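Polyketide synthase associated protein 5 (Mycobacterium tuberculosis, PDB 1Q9J) probably catalyses the last step of phthiocerol dimycocerosate ester synthesis, transferring mycocerosyl groups from mycocerosic acid synthase directly onto phthiocerol-type alcohols. Local coordinates at residues 29-34 and 360-365; 181-186 and 288-293. All blocks are in the same frame, centred on the assembly; numbering follows the deposited sequence.

Overall arrangement
The two contacts make a useful comparison of backbone-led and side-chain-led association. Interaction 1 (29-34 with 360-365) is a surface contact between neighbouring strands of the five-stranded sheet, in which 360-368 is an outermost strand; main-chain hydrogen bonds dominate it. Interaction 2 (181-186 with 288-293) is partly buried and sets an irregular loop against 285-292, an outermost strand of the six-stranded sheet; no hydrogen bond crosses it, and ring and apolar contacts take their place. They share no element, and their centres lie about 41 Å apart on opposite sides of the chain's centre, although interaction 2 is nested within the loop closed by interaction 1.

Interaction 1: residues 29-34 and 360-365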
ATOM      1  N   GLN A  29     -11.331  -9.822   8.707  1.00 64.85           N
ATOM      2  CA  GLN A  29     -12.611 -10.417   9.061  1.00 66.48           C
ATOM      3  C   GLN A  29     -12.299 -11.611   9.962  1.00 68.88           C
ATOM      4  O   GLN A  29     -11.571 -12.506   9.557  1.00 74.48           O
ATOM      5  CB  GLN A  29     -13.326 -10.885   7.795  1.00 67.09           C
ATOM      6  CG  GLN A  29     -14.651 -11.546   8.073  1.00 73.29           C
ATOM      7  CD  GLN A  29     -15.496 -10.745   9.046  1.00 76.28           C
ATOM      8  OE1 GLN A  29     -15.783  -9.568   8.809  1.00 72.65           O
ATOM      9  NE2 GLN A  29     -15.897 -11.377  10.151  1.00 78.84           N
ATOM     10  N   LEU A  30     -12.832 -11.636  11.177  1.00 68.14           N
ATOM     11  CA  LEU A  30     -12.537 -12.756  12.063  1.00 70.00           C
ATOM     12  C   LEU A  30     -13.716 -13.684  12.350  1.00 73.74           C
ATOM     13  O   LEU A  30     -14.868 -13.398  12.003  1.00 73.19           O
ATOM     14  CB  LEU A  30     -11.971 -12.241  13.385  1.00 67.83           C
ATOM     15  CG  LEU A  30     -10.743 -11.339  13.250  1.00 69.28           C
ATOM     16  CD1 LEU A  30     -10.337 -10.795  14.612  1.00 67.36           C
ATOM     17  CD2 LEU A  30      -9.610 -12.132  12.630  1.00 71.65           C
ATOM     18  N   ARG A  31     -13.393 -14.810  12.981  1.00 74.99           N
ATOM     19  CA  ARG A  31     -14.364 -15.823  13.373  1.00 76.30           C
ATOM     20  C   ARG A  31     -13.882 -16.470  14.658  1.00 76.45           C
ATOM     21  O   ARG A  31     -12.863 -17.159  14.677  1.00 78.30           O
ATOM     22  CB  ARG A  31     -14.532 -16.896  12.296  1.00 79.08           C
ATOM     23  CG  ARG A  31     -15.358 -18.087  12.790  1.00 84.97           C
ATOM     24  CD  ARG A  31     -15.988 -18.854  11.645  1.00 87.84           C
ATOM     25  NE  ARG A  31     -15.037 -19.704  10.946  1.00 92.85           N
ATOM     26  CZ  ARG A  31     -15.060 -19.922   9.636  1.00 95.30           C
ATOM     27  NH1 ARG A  31     -15.988 -19.341   8.884  1.00 97.21           N
ATOM     28  NH2 ARG A  31     -14.162 -20.729   9.076  1.00 92.74           N
ATOM     29  N   GLY A  32     -14.619 -16.242  15.737  1.00 76.68           N
ATOM     30  CA  GLY A  32     -14.236 -16.794  17.024  1.00 76.20           C
ATOM     31  C   GLY A  32     -14.420 -15.770  18.125  1.00 76.08           C
ATOM     32  O   GLY A  32     -15.103 -14.759  17.941  1.00 74.23           O
ATOM     33  N   VAL A  33     -13.798 -16.024  19.270  1.00 75.66           N
ATOM     34  CA  VAL A  33     -13.912 -15.128  20.416  1.00 78.01           C
ATOM     35  C   VAL A  33     -12.764 -14.123  20.555  1.00 75.80           C
ATOM     36  O   VAL A  33     -11.617 -14.494  20.799  1.00 74.10           O
ATOM     37  CB  VAL A  33     -14.035 -15.945  21.723  1.00 81.37           C
ATOM     38  CG1 VAL A  33     -14.203 -15.015  22.919  1.00 81.47           C
ATOM     39  CG2 VAL A  33     -15.219 -16.893  21.610  1.00 83.64           C
ATOM     40  N   ILE A  34     -13.101 -12.846  20.404  1.00 73.19           N
ATOM     41  CA  ILE A  34     -12.145 -11.753  20.512  1.00 69.26           C
ATOM     42  C   ILE A  34     -12.046 -11.285  21.962  1.00 68.60           C
ATOM     43  O   ILE A  34     -12.943 -10.617  22.458  1.00 72.37           O
ATOM     44  CB  ILE A  34     -12.580 -10.552  19.626  1.00 67.83           C
ATOM     45  CG1 ILE A  34     -12.315 -10.857  18.163  1.00 65.40           C
ATOM     46  CG2 ILE A  34     -11.850  -9.292  20.036  1.00 68.80           C
ATOM     47  CD1 ILE A  34     -13.192 -11.925  17.606  1.00 69.58           C
ATOM     48  N   GLU A 360      -9.634 -17.178  13.998  1.00 71.83           N
ATOM     49  CA  GLU A 360      -9.103 -17.430  12.677  1.00 71.55           C
ATOM     50  C   GLU A 360      -9.496 -16.308  11.740  1.00 69.22           C
ATOM     51  O   GLU A 360     -10.601 -15.773  11.820  1.00 72.68           O
ATOM     52  CB  GLU A 360      -9.626 -18.768  12.146  1.00 77.77           C
ATOM     53  CG  GLU A 360      -8.827 -19.990  12.592  1.00 83.59           C
ATOM     54  CD  GLU A 360      -9.703 -21.129  13.088  1.00 89.49           C
ATOM     55  OE1 GLU A 360     -10.137 -21.083  14.262  1.00 92.61           O
ATOM     56  OE2 GLU A 360      -9.970 -22.066  12.303  1.00 92.94           O
ATOM     57  N   ILE A 361      -8.576 -15.948  10.859  1.00 64.84           N
ATOM     58  CA  ILE A 361      -8.810 -14.890   9.894  1.00 61.36           C
ATOM     59  C   ILE A 361      -9.560 -15.436   8.688  1.00 62.91           C
ATOM     60  O   ILE A 361      -9.147 -16.434   8.111  1.00 64.65           O
ATOM     61  CB  ILE A 361      -7.480 -14.329   9.410  1.00 56.49           C
ATOM     62  CG1 ILE A 361      -6.682 -13.809  10.613  1.00 56.55           C
ATOM     63  CG2 ILE A 361      -7.723 -13.277   8.338  1.00 55.97           C
ATOM     64  CD1 ILE A 361      -5.292 -13.317  10.280  1.00 48.49           C
ATOM     65  N   GLU A 362     -10.654 -14.791   8.297  1.00 65.78           N
ATOM     66  CA  GLU A 362     -11.418 -15.262   7.140  1.00 66.93           C
ATOM     67  C   GLU A 362     -11.184 -14.409   5.909  1.00 63.34           C
ATOM     68  O   GLU A 362     -11.346 -14.871   4.785  1.00 62.79           O
ATOM     69  CB  GLU A 362     -12.918 -15.305   7.466  1.00 70.97           C
ATOM     70  CG  GLU A 362     -13.270 -16.404   8.444  1.00 79.77           C
ATOM     71  CD  GLU A 362     -12.826 -17.778   7.950  1.00 87.10           C
ATOM     72  OE1 GLU A 362     -12.586 -18.665   8.807  1.00 89.99           O
ATOM     73  OE2 GLU A 362     -12.720 -17.973   6.710  1.00 88.22           O
ATOM     74  N   ASP A 363     -10.809 -13.156   6.117  1.00 62.70           N
ATOM     75  CA  ASP A 363     -10.560 -12.278   4.986  1.00 65.54           C
ATOM     76  C   ASP A 363      -9.759 -11.052   5.402  1.00 65.50           C
ATOM     77  O   ASP A 363      -9.787 -10.645   6.561  1.00 65.35           O
ATOM     78  CB  ASP A 363     -11.890 -11.854   4.353  1.00 67.71           C
ATOM     79  CG  ASP A 363     -11.704 -11.188   3.017  1.00 72.55           C
ATOM     80  OD1 ASP A 363     -10.557 -11.231   2.506  1.00 71.59           O
ATOM     81  OD2 ASP A 363     -12.697 -10.630   2.481  1.00 71.41           O
ATOM     82  N   ILE A 364      -9.030 -10.479   4.451  1.00 65.92           N
ATOM     83  CA  ILE A 364      -8.218  -9.298   4.713  1.00 66.67           C
ATOM     84  C   ILE A 364      -8.360  -8.305   3.565  1.00 67.09           C
ATOM     85  O   ILE A 364      -7.805  -8.514   2.489  1.00 67.48           O
ATOM     86  CB  ILE A 364      -6.727  -9.682   4.883  1.00 66.64           C
ATOM     87  CG1 ILE A 364      -6.499 -10.261   6.279  1.00 68.23           C
ATOM     88  CG2 ILE A 364      -5.837  -8.479   4.636  1.00 67.97           C
ATOM     89  CD1 ILE A 364      -5.066 -10.691   6.558  1.00 66.14           C
ATOM     90  N   LYS A 365      -9.107  -7.229   3.798  1.00 67.11           N
ATOM     91  CA  LYS A 365      -9.322  -6.217   2.765  1.00 67.54           C
ATOM     92  C   LYS A 365      -8.602  -4.918   3.106  1.00 65.07           C
ATOM     93  O   LYS A 365      -8.573  -4.493   4.258  1.00 63.18           O
ATOM     94  CB  LYS A 365     -10.819  -5.919   2.591  1.00 72.69           C
ATOM     95  CG  LYS A 365     -11.708  -7.134   2.359  1.00 77.95           C
ATOM     96  CD  LYS A 365     -13.167  -6.723   2.172  1.00 81.66           C
ATOM     97  CE  LYS A 365     -14.108  -7.928   2.253  1.00 83.93           C
ATOM     98  NZ  LYS A 365     -14.021  -8.612   3.583  1.00 87.27           N
TER
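Gln29 faces both Glu362 and Asp363, a classic beta bulge in the antiparallel pairing of strands 23-31 and 360-368. The latter, from the C-terminal family region, joins the sheet of 23-31, consistent with the crossover in CoA-dependent acyltransferases. The bulge satisfies both backbone groups of Gln29: Gln29 N donates to Asp363 O at 2.8 Å, while Gln29 O accepts a hydrogen bond from Glu362 N, also at 2.8 Å and almost straight (175°). With CG opposite the backbone N (chi1 179°), a bend at chi2 carries Gln29 NE2 back to Leu30 O, 2.9 Å away, on a lone pair in the carbonyl plane. Arg31 and Glu360 exchange only weak backbone bonds, and a charge contact of Arg31 with Glu362, over the guanidinium face, is doubtful. Leu30 CD2 rests on Ile361 CG1 (3.9 Å) on the other face. Backbone bonds continue from Leu30 to Ala116 and from Lys365 to Thr27. Asp363 forms two salt bridges: Lys365 NZ meets Asp363 OD2 at 2.7 Å from above the carboxylate plane, and Arg215 of strand 213-216 pairs with OD1 while also donating to Ile364 O. Main-chain bonds thus carry the strand pairing, and the Asp363 salt bridges add a charged link to the six-stranded sheet.

Interaction 2: residues 181-186 and 288-293; sequences AERFMS and ASYLAE
Phe184 and Ser289 meet through a CH-pi contact between loop 181-186 and strand 285-292. Ser289 CB stands over one face of the ring, 4.3 Å from the centroid of Phe184 and 27° off its normal, and its closest ring atom is CZ. The same ring presents its edge to the backbone of the strand, with Leu291 N lying near the ring plane, 3.9 Å from Phe184 CE2. The phenyl group is therefore used in two ways, its face for a methylene and its rim for the peptide between Tyr290 and Leu291.

Apolar contacts extend this patch. Phe184 CE2 lies 4.2 Å from Leu291 CB, and Pro261 and Val263 of strand 260-267, together with Leu338, also touch the ring. Within the loop, Phe184 N donates to Ala181 O.

Among the polar groups, Arg183 has CG anti to the backbone N (chi1 -176°), and its chain runs past Ser289, Arg183 CB lying 3.7 Å from Ser289 OG, which sits over one face of the guanidinium. Arg183 NH1 comes within 3.0 Å of Ser289 O, but at an angle too poor for a hydrogen bond. The firm partner of Arg183 is Asp314 of helix 300-317, which forms a salt bridge with NH2; the Arg183 side chain is also about 10 Å from that of Arg312, which is probably important for recognising the acyl carrier protein. On the same helix, Asp306 binds the hydroxyl of Tyr290, whose side chain leaves the strand away from the loop.

With no hydrogen bond crossing between the segments, the loop is held to this outermost strand by ring and apolar contacts, while the charge of Arg183 is paired with Asp314 on helix 300-317.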
ATOM      1  N   ALA A 181       9.180   9.538 -14.278  1.00108.08           N
ATOM      2  CA  ALA A 181       9.354  10.938 -14.635  1.00109.21           C
ATOM      3  C   ALA A 181      10.539  11.116 -15.574  1.00111.11           C
ATOM      4  O   ALA A 181      10.421  11.734 -16.635  1.00112.46           O
ATOM      5  CB  ALA A 181       9.557  11.775 -13.378  1.00105.60           C
ATOM      6  N   GLU A 182      11.679  10.557 -15.181  1.00111.80           N
ATOM      7  CA  GLU A 182      12.920  10.648 -15.956  1.00111.62           C
ATOM      8  C   GLU A 182      12.811   9.964 -17.330  1.00108.99           C
ATOM      9  O   GLU A 182      13.754  10.002 -18.126  1.00107.35           O
ATOM     10  CB  GLU A 182      14.067  10.030 -15.129  1.00115.76           C
ATOM     11  CG  GLU A 182      15.494  10.365 -15.583  1.00121.12           C
ATOM     12  CD  GLU A 182      16.570   9.871 -14.600  1.00124.33           C
ATOM     13  OE1 GLU A 182      16.709  10.455 -13.499  1.00125.70           O
ATOM     14  OE2 GLU A 182      17.272   8.887 -14.922  1.00125.04           O
ATOM     15  N   ARG A 183      11.649   9.377 -17.616  1.00105.89           N
ATOM     16  CA  ARG A 183      11.412   8.664 -18.878  1.00102.61           C
ATOM     17  C   ARG A 183      10.128   9.095 -19.600  1.00101.55           C
ATOM     18  O   ARG A 183       9.921   8.794 -20.781  1.00100.03           O
ATOM     19  CB  ARG A 183      11.352   7.163 -18.590  1.00100.20           C
ATOM     20  CG  ARG A 183      11.201   6.267 -19.802  1.00 97.27           C
ATOM     21  CD  ARG A 183      11.239   4.817 -19.366  1.00 96.15           C
ATOM     22  NE  ARG A 183      12.444   4.530 -18.582  1.00 95.44           N
ATOM     23  CZ  ARG A 183      12.643   3.408 -17.899  1.00 92.77           C
ATOM     24  NH1 ARG A 183      11.716   2.462 -17.899  1.00 94.12           N
ATOM     25  NH2 ARG A 183      13.766   3.229 -17.220  1.00 91.21           N
ATOM     26  N   PHE A 184       9.260   9.790 -18.876  1.00101.75           N
ATOM     27  CA  PHE A 184       7.995  10.255 -19.431  1.00100.62           C
ATOM     28  C   PHE A 184       8.118  11.686 -19.962  1.00101.43           C
ATOM     29  O   PHE A 184       7.115  12.323 -20.285  1.00102.53           O
ATOM     30  CB  PHE A 184       6.903  10.200 -18.352  1.00 96.57           C
ATOM     31  CG  PHE A 184       6.549   8.801 -17.898  1.00 91.31           C
ATOM     32  CD1 PHE A 184       5.712   8.607 -16.806  1.00 88.05           C
ATOM     33  CD2 PHE A 184       7.022   7.683 -18.577  1.00 89.61           C
ATOM     34  CE1 PHE A 184       5.352   7.325 -16.399  1.00 86.50           C
ATOM     35  CE2 PHE A 184       6.665   6.396 -18.173  1.00 87.59           C
ATOM     36  CZ  PHE A 184       5.828   6.220 -17.085  1.00 85.55           C
ATOM     37  N   MET A 185       9.344  12.193 -20.048  1.00101.86           N
ATOM     38  CA  MET A 185       9.561  13.551 -20.537  1.00102.20           C
ATOM     39  C   MET A 185       9.343  13.680 -22.043  1.00101.35           C
ATOM     40  O   MET A 185       8.953  14.743 -22.528  1.00100.13           O
ATOM     41  CB  MET A 185      10.973  14.035 -20.180  1.00104.75           C
ATOM     42  CG  MET A 185      11.133  14.545 -18.745  1.00106.70           C
ATOM     43  SD  MET A 185      10.055  15.954 -18.348  1.00112.63           S
ATOM     44  CE  MET A 185      10.994  17.329 -19.064  1.00109.38           C
ATOM     45  N   SER A 186       9.592  12.597 -22.773  1.00101.06           N
ATOM     46  CA  SER A 186       9.433  12.595 -24.224  1.00101.91           C
ATOM     47  C   SER A 186       7.959  12.592 -24.634  1.00103.95           C
ATOM     48  O   SER A 186       7.581  13.210 -25.630  1.00104.92           O
ATOM     49  CB  SER A 186      10.131  11.377 -24.832  1.00100.13           C
ATOM     50  OG  SER A 186       9.467  10.183 -24.468  1.00101.24           O
ATOM     51  N   ALA A 288       9.156   3.087  -9.969  1.00 56.86           N
ATOM     52  CA  ALA A 288       9.773   2.582 -11.177  1.00 59.58           C
ATOM     53  C   ALA A 288       8.864   2.940 -12.350  1.00 61.38           C
ATOM     54  O   ALA A 288       7.699   2.541 -12.377  1.00 60.09           O
ATOM     55  CB  ALA A 288       9.940   1.068 -11.070  1.00 53.44           C
ATOM     56  N   SER A 289       9.383   3.706 -13.306  1.00 64.67           N
ATOM     57  CA  SER A 289       8.590   4.085 -14.474  1.00 69.33           C
ATOM     58  C   SER A 289       8.805   3.082 -15.602  1.00 72.31           C
ATOM     59  O   SER A 289       9.779   2.323 -15.599  1.00 75.95           O
ATOM     60  CB  SER A 289       8.955   5.490 -14.958  1.00 69.45           C
ATOM     61  OG  SER A 289      10.306   5.568 -15.382  1.00 72.76           O
ATOM     62  N   TYR A 290       7.886   3.083 -16.561  1.00 75.76           N
ATOM     63  CA  TYR A 290       7.949   2.170 -17.693  1.00 78.41           C
ATOM     64  C   TYR A 290       6.903   2.525 -18.736  1.00 79.77           C
ATOM     65  O   TYR A 290       5.711   2.330 -18.502  1.00 78.25           O
ATOM     66  CB  TYR A 290       7.689   0.744 -17.237  1.00 80.20           C
ATOM     67  CG  TYR A 290       7.591  -0.214 -18.392  1.00 85.31           C
ATOM     68  CD1 TYR A 290       8.723  -0.580 -19.108  1.00 87.66           C
ATOM     69  CD2 TYR A 290       6.363  -0.733 -18.788  1.00 85.93           C
ATOM     70  CE1 TYR A 290       8.637  -1.446 -20.189  1.00 91.04           C
ATOM     71  CE2 TYR A 290       6.264  -1.597 -19.870  1.00 88.22           C
ATOM     72  CZ  TYR A 290       7.402  -1.951 -20.564  1.00 90.09           C
ATOM     73  OH  TYR A 290       7.321  -2.826 -21.620  1.00 90.34           O
ATOM     74  N   LEU A 291       7.347   3.015 -19.890  1.00 83.61           N
ATOM     75  CA  LEU A 291       6.431   3.394 -20.966  1.00 86.18           C
ATOM     76  C   LEU A 291       6.056   2.189 -21.820  1.00 87.33           C
ATOM     77  O   LEU A 291       6.795   1.819 -22.724  1.00 88.57           O
ATOM     78  CB  LEU A 291       7.075   4.458 -21.850  1.00 83.68           C
ATOM     79  CG  LEU A 291       6.176   5.169 -22.855  1.00 82.93           C
ATOM     80  CD1 LEU A 291       5.007   5.846 -22.131  1.00 81.96           C
ATOM     81  CD2 LEU A 291       7.012   6.198 -23.609  1.00 80.83           C
ATOM     82  N   ALA A 292       4.909   1.584 -21.532  1.00 89.92           N
ATOM     83  CA  ALA A 292       4.453   0.424 -22.281  1.00 91.89           C
ATOM     84  C   ALA A 292       3.854   0.847 -23.613  1.00 95.38           C
ATOM     85  O   ALA A 292       3.032   1.765 -23.682  1.00 93.97           O
ATOM     86  CB  ALA A 292       3.431  -0.354 -21.476  1.00 91.36           C
ATOM     87  N   GLU A 293       4.281   0.170 -24.673  1.00 98.98           N
ATOM     88  CA  GLU A 293       3.797   0.454 -26.015  1.00100.99           C
ATOM     89  C   GLU A 293       3.157  -0.809 -26.566  1.00102.40           C
ATOM     90  O   GLU A 293       3.810  -1.619 -27.225  1.00101.23           O
ATOM     91  CB  GLU A 293       4.962   0.912 -26.891  1.00100.83           C
ATOM     92  CG  GLU A 293       5.705   2.094 -26.290  1.00101.13           C
ATOM     93  CD  GLU A 293       6.843   2.580 -27.151  1.00101.52           C
ATOM     94  OE1 GLU A 293       7.699   1.749 -27.530  1.00104.85           O
ATOM     95  OE2 GLU A 293       6.890   3.797 -27.431  1.00 98.20           O
TER